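Local structure of aldehyde dehydrogenase (Listeria monocytogenes, 3K9D) at residues Q185-K190 and V204-S209; S253-V258 and S339-A344; I291-P294 and M298-A301. The protein probably catalyses the oxidation of aldehydes or related oxo compounds with NAD or NADP as electron acceptor. All blocks are in the same frame, centred on the assembly; numbering follows the deposited sequence.

Contact 1 of 3, residues Q185-K190 and V204-S209; sequences QLMKHK and VKAAYS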
ATOM      1  N   GLN A 185      -4.416  14.343  14.626  1.00 16.73           N
ATOM      2  CA  GLN A 185      -5.210  13.376  15.381  1.00 16.55           C
ATOM      3  C   GLN A 185      -5.959  12.455  14.420  1.00 14.43           C
ATOM      4  O   GLN A 185      -5.998  11.245  14.632  1.00 19.36           O
ATOM      5  CB  GLN A 185      -6.172  14.080  16.366  1.00 14.38           C
ATOM      6  CG  GLN A 185      -7.145  13.160  17.140  1.00 10.42           C
ATOM      7  CD  GLN A 185      -6.450  12.122  18.045  1.00 12.60           C
ATOM      8  OE1 GLN A 185      -6.323  12.326  19.238  1.00 17.94           O
ATOM      9  NE2 GLN A 185      -6.019  11.007  17.469  1.00 17.15           N
ATOM     10  N   LEU A 186      -6.505  13.020  13.344  1.00 19.00           N
ATOM     11  CA  LEU A 186      -7.195  12.227  12.317  1.00 15.07           C
ATOM     12  C   LEU A 186      -6.293  11.192  11.676  1.00 15.01           C
ATOM     13  O   LEU A 186      -6.702  10.044  11.475  1.00 18.69           O
ATOM     14  CB  LEU A 186      -7.818  13.116  11.231  1.00 13.78           C
ATOM     15  CG  LEU A 186      -8.536  12.403  10.065  1.00 18.90           C
ATOM     16  CD1 LEU A 186      -9.794  11.614  10.526  1.00 16.96           C
ATOM     17  CD2 LEU A 186      -8.920  13.375   8.958  1.00 18.57           C
ATOM     18  N   MET A 187      -5.067  11.598  11.359  1.00 10.98           N
ATOM     19  CA  MET A 187      -4.126  10.717  10.708  1.00 14.47           C
ATOM     20  C   MET A 187      -3.586   9.659  11.685  1.00 13.56           C
ATOM     21  O   MET A 187      -3.449   8.505  11.303  1.00 15.00           O
ATOM     22  CB  MET A 187      -2.951  11.505  10.082  1.00 14.47           C
ATOM     23  CG  MET A 187      -3.304  12.377   8.862  1.00 14.72           C
ATOM     24  SD  MET A 187      -1.860  13.165   8.096  1.00 14.12           S
ATOM     25  CE  MET A 187      -1.166  14.043   9.491  1.00  9.63           C
ATOM     26  N   LYS A 188      -3.266  10.066  12.917  1.00 12.44           N
ATOM     27  CA  LYS A 188      -2.617   9.168  13.914  1.00 18.43           C
ATOM     28  C   LYS A 188      -3.548   8.190  14.635  1.00 22.85           C
ATOM     29  O   LYS A 188      -3.091   7.152  15.124  1.00 19.20           O
ATOM     30  CB  LYS A 188      -1.807   9.961  14.953  1.00 16.44           C
ATOM     31  CG  LYS A 188      -0.459  10.488  14.434  1.00 25.89           C
ATOM     32  CD  LYS A 188       0.313  11.253  15.508  1.00 39.52           C
ATOM     33  CE  LYS A 188       1.658  11.784  14.991  1.00 46.54           C
ATOM     34  NZ  LYS A 188       2.738  10.752  14.915  1.00 43.26           N
ATOM     35  N   HIS A 189      -4.839   8.515  14.703  1.00 15.55           N
ATOM     36  CA  HIS A 189      -5.826   7.698  15.423  1.00 21.07           C
ATOM     37  C   HIS A 189      -5.818   6.214  15.060  1.00 18.73           C
ATOM     38  O   HIS A 189      -5.659   5.849  13.898  1.00 18.64           O
ATOM     39  CB  HIS A 189      -7.234   8.246  15.220  1.00 16.98           C
ATOM     40  CG  HIS A 189      -8.134   8.026  16.393  1.00 24.26           C
ATOM     41  ND1 HIS A 189      -8.811   6.844  16.604  1.00 22.90           N
ATOM     42  CD2 HIS A 189      -8.451   8.831  17.435  1.00 18.04           C
ATOM     43  CE1 HIS A 189      -9.519   6.935  17.716  1.00 23.38           C
ATOM     44  NE2 HIS A 189      -9.316   8.130  18.241  1.00 27.03           N
ATOM     45  N   LYS A 190      -5.988   5.379  16.082  1.00 23.00           N
ATOM     46  CA  LYS A 190      -6.016   3.923  15.963  1.00 20.58           C
ATOM     47  C   LYS A 190      -7.179   3.405  15.092  1.00 21.49           C
ATOM     48  O   LYS A 190      -7.029   2.432  14.341  1.00 17.64           O
ATOM     49  CB  LYS A 190      -6.092   3.323  17.375  1.00 25.31           C
ATOM     50  CG  LYS A 190      -5.976   1.815  17.448  1.00 38.96           C
ATOM     51  CD  LYS A 190      -6.671   1.275  18.695  1.00 47.59           C
ATOM     52  CE  LYS A 190      -7.395  -0.032  18.395  1.00 42.75           C
ATOM     53  NZ  LYS A 190      -6.511  -1.029  17.712  1.00 34.50           N
ATOM     54  N   VAL A 204       1.986  14.928   2.800  1.00 39.60           N
ATOM     55  CA  VAL A 204       2.021  13.518   2.445  1.00 33.90           C
ATOM     56  C   VAL A 204       3.150  12.819   3.209  1.00 31.13           C
ATOM     57  O   VAL A 204       3.009  11.673   3.624  1.00 31.45           O
ATOM     58  CB  VAL A 204       2.136  13.338   0.913  1.00 34.61           C
ATOM     59  CG1 VAL A 204       2.436  11.895   0.535  1.00 33.53           C
ATOM     60  CG2 VAL A 204       0.861  13.814   0.235  1.00 25.18           C
ATOM     61  N   LYS A 205       4.254  13.528   3.425  1.00 31.36           N
ATOM     62  CA  LYS A 205       5.322  13.012   4.280  1.00 30.97           C
ATOM     63  C   LYS A 205       4.836  12.875   5.719  1.00 21.76           C
ATOM     64  O   LYS A 205       5.290  11.974   6.434  1.00 26.96           O
ATOM     65  CB  LYS A 205       6.598  13.857   4.192  1.00 32.43           C
ATOM     66  CG  LYS A 205       7.853  13.117   4.697  1.00 38.57           C
ATOM     67  CD  LYS A 205       9.147  13.882   4.433  1.00 50.77           C
ATOM     68  CE  LYS A 205       9.664  13.664   3.007  1.00 61.83           C
ATOM     69  NZ  LYS A 205      11.145  13.862   2.909  1.00 34.18           N
ATOM     70  N   ALA A 206       3.882  13.731   6.123  1.00 21.68           N
ATOM     71  CA  ALA A 206       3.233  13.635   7.437  1.00 24.79           C
ATOM     72  C   ALA A 206       2.380  12.381   7.559  1.00 24.29           C
ATOM     73  O   ALA A 206       2.335  11.766   8.625  1.00 21.56           O
ATOM     74  CB  ALA A 206       2.381  14.881   7.739  1.00 24.02           C
ATOM     75  N   ALA A 207       1.708  12.024   6.464  1.00 23.84           N
ATOM     76  CA  ALA A 207       0.819  10.865   6.407  1.00 24.24           C
ATOM     77  C   ALA A 207       1.602   9.555   6.529  1.00 15.49           C
ATOM     78  O   ALA A 207       1.159   8.610   7.188  1.00 20.90           O
ATOM     79  CB  ALA A 207       0.013  10.883   5.118  1.00 14.82           C
ATOM     80  N   TYR A 208       2.774   9.506   5.902  1.00 20.25           N
ATOM     81  CA  TYR A 208       3.614   8.313   5.995  1.00 14.63           C
ATOM     82  C   TYR A 208       4.431   8.237   7.284  1.00 17.99           C
ATOM     83  O   TYR A 208       5.123   7.239   7.536  1.00 22.58           O
ATOM     84  CB  TYR A 208       4.500   8.162   4.754  1.00 20.93           C
ATOM     85  CG  TYR A 208       3.741   7.614   3.574  1.00 17.34           C
ATOM     86  CD1 TYR A 208       3.437   6.252   3.483  1.00 12.63           C
ATOM     87  CD2 TYR A 208       3.309   8.464   2.553  1.00 32.39           C
ATOM     88  CE1 TYR A 208       2.726   5.745   2.385  1.00 14.07           C
ATOM     89  CE2 TYR A 208       2.597   7.979   1.463  1.00 30.89           C
ATOM     90  CZ  TYR A 208       2.311   6.627   1.379  1.00 26.60           C
ATOM     91  OH  TYR A 208       1.601   6.172   0.291  1.00 25.98           O
ATOM     92  N   SER A 209       4.322   9.280   8.107  1.00 14.93           N
ATOM     93  CA  SER A 209       4.952   9.320   9.420  1.00 13.90           C
ATOM     94  C   SER A 209       3.942   9.180  10.572  1.00 14.15           C
ATOM     95  O   SER A 209       4.318   9.263  11.740  1.00 20.12           O
ATOM     96  CB  SER A 209       5.749  10.613   9.566  1.00 16.77           C
ATOM     97  OG  SER A 209       6.640  10.756   8.469  1.00 19.99           O
TER
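Met187 and Ala207 mark the nearest approach of the two backbones, with 6.6 Å between Met187 CA and Ala207 CA near the C-terminal ends of helices 180-188 and 201-207. These helices belong to the Rossmann-like alpha/beta domain of an aldehyde dehydrogenase. Strand 192-197 joins them, and helix 201-207 then forms the beta-alpha-beta crossover that leads to the parallel strand 214-216. Met187 bridges the gap. Its CG lies beside the backbone N (chi1 -69°), and the extended chain carries the sulfur over the backbone at Ala207, while the bend at the last torsion (chi3 -56°) turns the methyl to Ala206. SD lies 3.9 Å from Ala207 CA and 4.2 Å from Ala207 CB, and CE meets Ala206 CB at 4.0 Å. The small alanines thus accept one long thioether. Ile195 of strand 192-197 touches both Met187 and Ala207, so the pair packs against the sheet as well as against each other. Lys188, exposed, sends its end toward Ser209, but NZ stays 3.8 Å from Ser209 O, and no hydrogen bond crosses between the segments. Ser209, which packs on Gly211 of the second subunit, turns its hydroxyl back onto its own helix: OG donates to Lys205 O at 2.7 Å, tilted 18° from the carbonyl plane.

Contact 2 of 3, residues S253-V258 and S339-A344; sequences SEQSVV and SREKLA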
ATOM      1  N   SER A 253      -1.734  18.523 -15.212  1.00 20.75           N
ATOM      2  CA  SER A 253      -1.512  19.511 -16.270  1.00 18.20           C
ATOM      3  C   SER A 253      -0.014  19.758 -16.494  1.00 19.37           C
ATOM      4  O   SER A 253       0.815  19.538 -15.593  1.00 21.13           O
ATOM      5  CB  SER A 253      -2.274  20.809 -15.973  1.00 19.96           C
ATOM      6  OG  SER A 253      -1.709  21.527 -14.896  1.00 32.27           O
ATOM      7  N   GLU A 254       0.309  20.182 -17.713  1.00 17.23           N
ATOM      8  CA  GLU A 254       1.667  20.389 -18.222  1.00 19.67           C
ATOM      9  C   GLU A 254       2.403  21.482 -17.457  1.00 15.83           C
ATOM     10  O   GLU A 254       1.784  22.431 -17.009  1.00 18.81           O
ATOM     11  CB  GLU A 254       1.600  20.801 -19.708  1.00 17.97           C
ATOM     12  CG  GLU A 254       0.907  19.820 -20.655  1.00 16.11           C
ATOM     13  CD  GLU A 254      -0.631  19.845 -20.646  1.00 12.91           C
ATOM     14  OE1 GLU A 254      -1.249  20.616 -19.888  1.00 20.11           O
ATOM     15  OE2 GLU A 254      -1.226  19.063 -21.413  1.00 21.88           O
ATOM     16  N   GLN A 255       3.725  21.366 -17.326  1.00 16.90           N
ATOM     17  CA  GLN A 255       4.513  22.405 -16.666  1.00 18.22           C
ATOM     18  C   GLN A 255       5.628  22.963 -17.558  1.00 18.88           C
ATOM     19  O   GLN A 255       6.153  24.065 -17.340  1.00 14.83           O
ATOM     20  CB  GLN A 255       5.059  21.892 -15.326  1.00 20.16           C
ATOM     21  CG  GLN A 255       3.978  21.689 -14.272  1.00 15.80           C
ATOM     22  CD  GLN A 255       3.347  23.002 -13.833  1.00 20.71           C
ATOM     23  OE1 GLN A 255       3.998  24.042 -13.854  1.00 25.05           O
ATOM     24  NE2 GLN A 255       2.073  22.957 -13.426  1.00 14.99           N
ATOM     25  N   SER A 256       5.969  22.191 -18.576  1.00 13.82           N
ATOM     26  CA  SER A 256       6.914  22.618 -19.590  1.00 15.58           C
ATOM     27  C   SER A 256       6.506  22.056 -20.947  1.00 21.86           C
ATOM     28  O   SER A 256       5.756  21.066 -21.021  1.00 18.26           O
ATOM     29  CB  SER A 256       8.359  22.211 -19.232  1.00 15.07           C
ATOM     30  OG  SER A 256       8.518  20.811 -19.132  1.00 19.49           O
ATOM     31  N   VAL A 257       6.965  22.733 -22.002  1.00 20.56           N
ATOM     32  CA  VAL A 257       6.908  22.219 -23.354  1.00 18.65           C
ATOM     33  C   VAL A 257       8.342  21.925 -23.808  1.00 14.84           C
ATOM     34  O   VAL A 257       9.230  22.747 -23.668  1.00 25.06           O
ATOM     35  CB  VAL A 257       6.178  23.183 -24.354  1.00 16.40           C
ATOM     36  CG1 VAL A 257       6.086  22.542 -25.740  1.00 16.34           C
ATOM     37  CG2 VAL A 257       4.772  23.539 -23.863  1.00 15.84           C
ATOM     38  N   VAL A 258       8.557  20.724 -24.312  1.00 15.52           N
ATOM     39  CA  VAL A 258       9.837  20.330 -24.864  1.00 15.58           C
ATOM     40  C   VAL A 258       9.594  20.090 -26.359  1.00 13.86           C
ATOM     41  O   VAL A 258       8.677  19.379 -26.711  1.00 11.94           O
ATOM     42  CB  VAL A 258      10.378  19.029 -24.186  1.00 18.10           C
ATOM     43  CG1 VAL A 258      11.714  18.603 -24.809  1.00 14.33           C
ATOM     44  CG2 VAL A 258      10.546  19.239 -22.657  1.00 16.97           C
ATOM     45  N   SER A 339      11.315  25.162 -14.003  1.00 22.24           N
ATOM     46  CA  SER A 339      11.512  23.715 -14.000  1.00  9.96           C
ATOM     47  C   SER A 339      10.703  23.014 -12.910  1.00 23.02           C
ATOM     48  O   SER A 339      10.856  21.808 -12.701  1.00 23.55           O
ATOM     49  CB  SER A 339      13.001  23.375 -13.841  1.00 15.22           C
ATOM     50  OG  SER A 339      13.451  23.618 -12.509  1.00 23.35           O
ATOM     51  N   ARG A 340       9.830  23.765 -12.237  1.00 23.67           N
ATOM     52  CA  ARG A 340       9.065  23.278 -11.083  1.00 21.69           C
ATOM     53  C   ARG A 340       7.554  23.504 -11.234  1.00 18.61           C
ATOM     54  O   ARG A 340       7.093  24.139 -12.192  1.00 21.35           O
ATOM     55  CB  ARG A 340       9.587  23.934  -9.795  1.00 15.35           C
ATOM     56  CG  ARG A 340      11.103  23.727  -9.547  1.00 19.00           C
ATOM     57  CD  ARG A 340      11.583  24.391  -8.270  1.00 20.23           C
ATOM     58  NE  ARG A 340      10.706  24.095  -7.134  1.00 21.40           N
ATOM     59  CZ  ARG A 340      10.823  24.653  -5.930  1.00 23.94           C
ATOM     60  NH1 ARG A 340       9.985  24.320  -4.953  1.00 20.32           N
ATOM     61  NH2 ARG A 340      11.778  25.543  -5.695  1.00 23.30           N
ATOM     62  N   GLU A 341       6.783  22.972 -10.290  1.00 17.82           N
ATOM     63  CA  GLU A 341       5.335  22.955 -10.405  1.00 16.58           C
ATOM     64  C   GLU A 341       4.756  24.358 -10.209  1.00 17.81           C
ATOM     65  O   GLU A 341       4.938  24.983  -9.164  1.00 23.78           O
ATOM     66  CB  GLU A 341       4.737  21.938  -9.435  1.00 20.38           C
ATOM     67  CG  GLU A 341       3.216  21.908  -9.389  1.00 24.98           C
ATOM     68  CD  GLU A 341       2.718  21.197  -8.155  1.00 35.28           C
ATOM     69  OE1 GLU A 341       2.951  21.704  -7.034  1.00 28.32           O
ATOM     70  OE2 GLU A 341       2.106  20.126  -8.301  1.00 21.97           O
ATOM     71  N   LYS A 342       4.130  24.868 -11.267  1.00 18.72           N
ATOM     72  CA  LYS A 342       3.468  26.160 -11.245  1.00 13.40           C
ATOM     73  C   LYS A 342       2.014  25.853 -11.514  1.00 21.03           C
ATOM     74  O   LYS A 342       1.640  25.506 -12.636  1.00 21.22           O
ATOM     75  CB  LYS A 342       4.006  27.076 -12.354  1.00 18.82           C
ATOM     76  CG  LYS A 342       5.515  27.155 -12.440  1.00 18.80           C
ATOM     77  CD  LYS A 342       6.014  27.688 -13.775  1.00 13.21           C
ATOM     78  CE  LYS A 342       5.808  26.733 -14.944  1.00 20.93           C
ATOM     79  NZ  LYS A 342       6.570  25.443 -14.938  1.00 14.49           N
ATOM     80  N   LEU A 343       1.196  25.939 -10.478  1.00 21.96           N
ATOM     81  CA  LEU A 343      -0.209  25.574 -10.599  1.00 18.91           C
ATOM     82  C   LEU A 343      -0.987  26.783 -11.093  1.00 19.38           C
ATOM     83  O   LEU A 343      -1.802  27.341 -10.374  1.00 19.02           O
ATOM     84  CB  LEU A 343      -0.755  25.078  -9.260  1.00 20.78           C
ATOM     85  CG  LEU A 343      -0.360  23.679  -8.783  1.00 26.15           C
ATOM     86  CD1 LEU A 343      -0.993  23.396  -7.422  1.00 29.11           C
ATOM     87  CD2 LEU A 343      -0.758  22.599  -9.796  1.00 19.70           C
ATOM     88  N   ALA A 344      -0.719  27.153 -12.343  1.00 26.00           N
ATOM     89  CA  ALA A 344      -1.091  28.440 -12.921  1.00 20.40           C
ATOM     90  C   ALA A 344      -0.839  28.354 -14.422  1.00 18.34           C
ATOM     91  O   ALA A 344      -0.004  27.546 -14.849  1.00 14.79           O
ATOM     92  CB  ALA A 344      -0.223  29.555 -12.306  1.00 17.98           C
TER
HETATM   93  O   HOH W   1      -0.715  23.901 -13.890  1.00 23.94           O
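Gln255 and Lys342 grip each other through four hydrogen bonds. The carboxamide of Gln255 docks on the backbone of Lys342: Lys342 N donates to Gln255 OE1 at 2.7 Å (angle at the hydrogen 157°), and Gln255 NE2 donates to Lys342 O, also at 2.7 Å (152°). In each bond the donor stands well above the plane of the accepting carbonyl. Lys342 O nevertheless lies in the amide plane of Gln255, so the N-H meets it within its own amide plane. The fold of Gln255 at its second torsion (chi2 -67°) turns the amide toward this backbone.

The side chain of Lys342 returns the grip. Bent at its last two torsions, it curls back so that NZ donates to Gln255 O at 2.8 Å and to Gln255 OE1 at 3.1 Å, the latter in the carbonyl plane. NZ also donates to Arg340 O of its own segment at 3.1 Å, and to Tyr338 O. Around Lys342 O, a water donates at 3.1 Å and also reaches Ser253 OG at 2.8 Å, while Ala344 N adds a weak bond that closes an inverse gamma turn centred on Leu343. The packing around these bonds is slight: Glu341 CG comes to 4.3 Å from Gln255 NE2, and Met298 packs on Lys342 from outside.

Backbone bonds from Gln255 to Gly222 and Ala348 set it at the entry to strand 256-260, in the middle of the parallel sheet of the family's catalytic domain. The contact thus pins the irregular segment before strand 346-352 to the residue just ahead of Ser256. Four carbonyl oxygens around one ammonium would probably favour its protonated form, and three N-H groups serving four acceptors imply that at least one is shared.

Contact 3 of 3, residues I291-P294 and M298-A301; sequences ILRP and MNPA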
ATOM      1  N   ILE A 291       7.765  34.381  -8.732  1.00 23.75           N
ATOM      2  CA  ILE A 291       7.326  33.001  -8.520  1.00 20.52           C
ATOM      3  C   ILE A 291       8.110  32.273  -7.402  1.00 23.17           C
ATOM      4  O   ILE A 291       7.511  31.580  -6.558  1.00 25.85           O
ATOM      5  CB  ILE A 291       7.440  32.170  -9.839  1.00 21.91           C
ATOM      6  CG1 ILE A 291       6.341  32.515 -10.842  1.00 30.72           C
ATOM      7  CG2 ILE A 291       7.340  30.688  -9.568  1.00 38.96           C
ATOM      8  CD1 ILE A 291       6.514  31.757 -12.171  1.00 26.06           C
ATOM      9  N   LEU A 292       9.437  32.425  -7.398  1.00 23.06           N
ATOM     10  CA  LEU A 292      10.279  31.726  -6.427  1.00 18.89           C
ATOM     11  C   LEU A 292      10.526  32.566  -5.171  1.00 22.61           C
ATOM     12  O   LEU A 292      11.146  33.631  -5.242  1.00 26.77           O
ATOM     13  CB  LEU A 292      11.601  31.280  -7.056  1.00 24.87           C
ATOM     14  CG  LEU A 292      12.560  30.487  -6.147  1.00 23.79           C
ATOM     15  CD1 LEU A 292      12.007  29.108  -5.798  1.00 20.41           C
ATOM     16  CD2 LEU A 292      13.949  30.371  -6.749  1.00 18.35           C
ATOM     17  N   ARG A 293      10.024  32.069  -4.039  1.00 24.48           N
ATOM     18  CA  ARG A 293      10.186  32.678  -2.717  1.00 27.29           C
ATOM     19  C   ARG A 293      11.612  32.454  -2.179  1.00 35.24           C
ATOM     20  O   ARG A 293      12.284  31.497  -2.597  1.00 31.60           O
ATOM     21  CB  ARG A 293       9.124  32.108  -1.747  1.00 27.71           C
ATOM     22  CG  ARG A 293       8.025  33.102  -1.375  1.00 30.07           C
ATOM     23  CD  ARG A 293       6.624  32.518  -1.479  1.00 32.18           C
ATOM     24  NE  ARG A 293       6.030  32.127  -0.200  1.00 37.94           N
ATOM     25  CZ  ARG A 293       5.565  30.908   0.066  1.00 34.52           C
ATOM     26  NH1 ARG A 293       5.030  30.631   1.242  1.00 33.42           N
ATOM     27  NH2 ARG A 293       5.623  29.957  -0.852  1.00 54.73           N
ATOM     28  N   PRO A 294      12.092  33.347  -1.279  1.00 38.89           N
ATOM     29  CA  PRO A 294      13.433  33.210  -0.683  1.00 40.10           C
ATOM     30  C   PRO A 294      13.641  31.976   0.210  1.00 36.75           C
ATOM     31  O   PRO A 294      14.788  31.571   0.423  1.00 37.02           O
ATOM     32  CB  PRO A 294      13.582  34.490   0.152  1.00 39.19           C
ATOM     33  CG  PRO A 294      12.583  35.435  -0.409  1.00 49.35           C
ATOM     34  CD  PRO A 294      11.432  34.580  -0.807  1.00 35.71           C
ATOM     35  N   MET A 298       7.505  27.851  -3.885  1.00 32.20           N
ATOM     36  CA  MET A 298       6.880  28.571  -4.980  1.00 27.83           C
ATOM     37  C   MET A 298       5.761  29.426  -4.378  1.00 29.27           C
ATOM     38  O   MET A 298       5.120  29.013  -3.409  1.00 25.28           O
ATOM     39  CB  MET A 298       6.339  27.587  -6.023  1.00 28.87           C
ATOM     40  CG  MET A 298       7.378  26.560  -6.544  1.00 20.15           C
ATOM     41  SD  MET A 298       8.546  27.173  -7.776  1.00 16.41           S
ATOM     42  CE  MET A 298       7.468  27.173  -9.212  1.00 20.96           C
ATOM     43  N   ASN A 299       5.557  30.611  -4.954  1.00 23.97           N
ATOM     44  CA  ASN A 299       4.590  31.617  -4.489  1.00 24.12           C
ATOM     45  C   ASN A 299       3.141  31.156  -4.625  1.00 22.51           C
ATOM     46  O   ASN A 299       2.677  30.948  -5.739  1.00 28.11           O
ATOM     47  CB  ASN A 299       4.788  32.894  -5.313  1.00 21.47           C
ATOM     48  CG  ASN A 299       4.338  34.153  -4.595  1.00 31.07           C
ATOM     49  OD1 ASN A 299       3.536  34.116  -3.663  1.00 23.39           O
ATOM     50  ND2 ASN A 299       4.859  35.292  -5.043  1.00 23.36           N
ATOM     51  N   PRO A 300       2.411  31.002  -3.497  1.00 26.81           N
ATOM     52  CA  PRO A 300       1.002  30.598  -3.591  1.00 29.51           C
ATOM     53  C   PRO A 300       0.089  31.640  -4.260  1.00 21.22           C
ATOM     54  O   PRO A 300      -1.000  31.291  -4.689  1.00 24.50           O
ATOM     55  CB  PRO A 300       0.597  30.402  -2.129  1.00 32.90           C
ATOM     56  CG  PRO A 300       1.510  31.279  -1.363  1.00 23.95           C
ATOM     57  CD  PRO A 300       2.819  31.190  -2.091  1.00 20.78           C
ATOM     58  N   ALA A 301       0.558  32.889  -4.364  1.00 22.85           N
ATOM     59  CA  ALA A 301      -0.214  34.002  -4.937  1.00 22.74           C
ATOM     60  C   ALA A 301      -0.615  33.801  -6.407  1.00 24.60           C
ATOM     61  O   ALA A 301      -1.535  34.445  -6.898  1.00 26.56           O
ATOM     62  CB  ALA A 301       0.557  35.303  -4.773  1.00 24.16           C
TER
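Ile291 and Asn299 are joined by the one clear hydrogen bond across this short turn: Asn299 N donates to Ile291 O at 2.7 Å, with 152° at the hydrogen. The same oxygen receives a CA-H...O contact from Met298 CA at 3.5 Å. Next to it, Leu292 and Met298 form a single beta bridge, with 4.9 Å between Leu292 CA and Met298 CA.

Ile291 and Met298 run side by side in the same direction, and Ile291 CG2 meets Met298 CE at 3.5 Å because the methionine bends at both chi2 and chi3. Leu292 CD1 adds a looser approach, 4.4 Å from Met298 SD. Arg293 turns toward residues 298-301. Its side chain crosses Pro300 at about a right angle, so that Pro300 CD sits over one face of the guanidinium, toward the rim and 3.3 Å from Arg293 NH2. Met298 O lies at the edge of that group, near its plane and 2.8 Å from Arg293 NH2.

Asn299 does the positioning. Its CG swings beside its own carbonyl carbon (chi1 -155°), and OD1 accepts from Ala301 N at 3.3 Å in an Asx turn (162° at the hydrogen), the N-H coming from above the plane of the amide, while ND2 donates to Phe290 O. Farther out, Arg340 packs on both Leu292 and Met298 and hydrogen-bonds Gly296 O within the turn; Pro337 touches Ile291.

The place is the end of helix 281-291. Phe290 O and Ile291 O are among the last carbonyls there, which at a helix end generally lack a helical N-H, and Asn299 supplies their donors from its side chain and backbone respectively. Asn299 thus serves two end carbonyls of the helix and, through OD1, accepts from Ala301 N in the 3-10 segment 300-301 that follows.

Overall arrangement
From the N terminus, contact 1 comes first: residues 185-190 and 204-209 close a short excursion through strand 192-197 in the Rossmann-like domain, beside the second subunit. The chain then crosses to the other sheet, where 253-258 begins a long loop that ends at 339-344. Contact 3 lies within this loop, closing the small turn after helix 281-291. Contacts 2 and 3 touch, with centres about 14 Å apart: Met298 CE packs 3.8 Å from Lys342 CG, joining the helix end to the approach to strand 346-352. Contact 1 stands apart, its centre about 29 Å from that of contact 2 and 27 Å from that of contact 3.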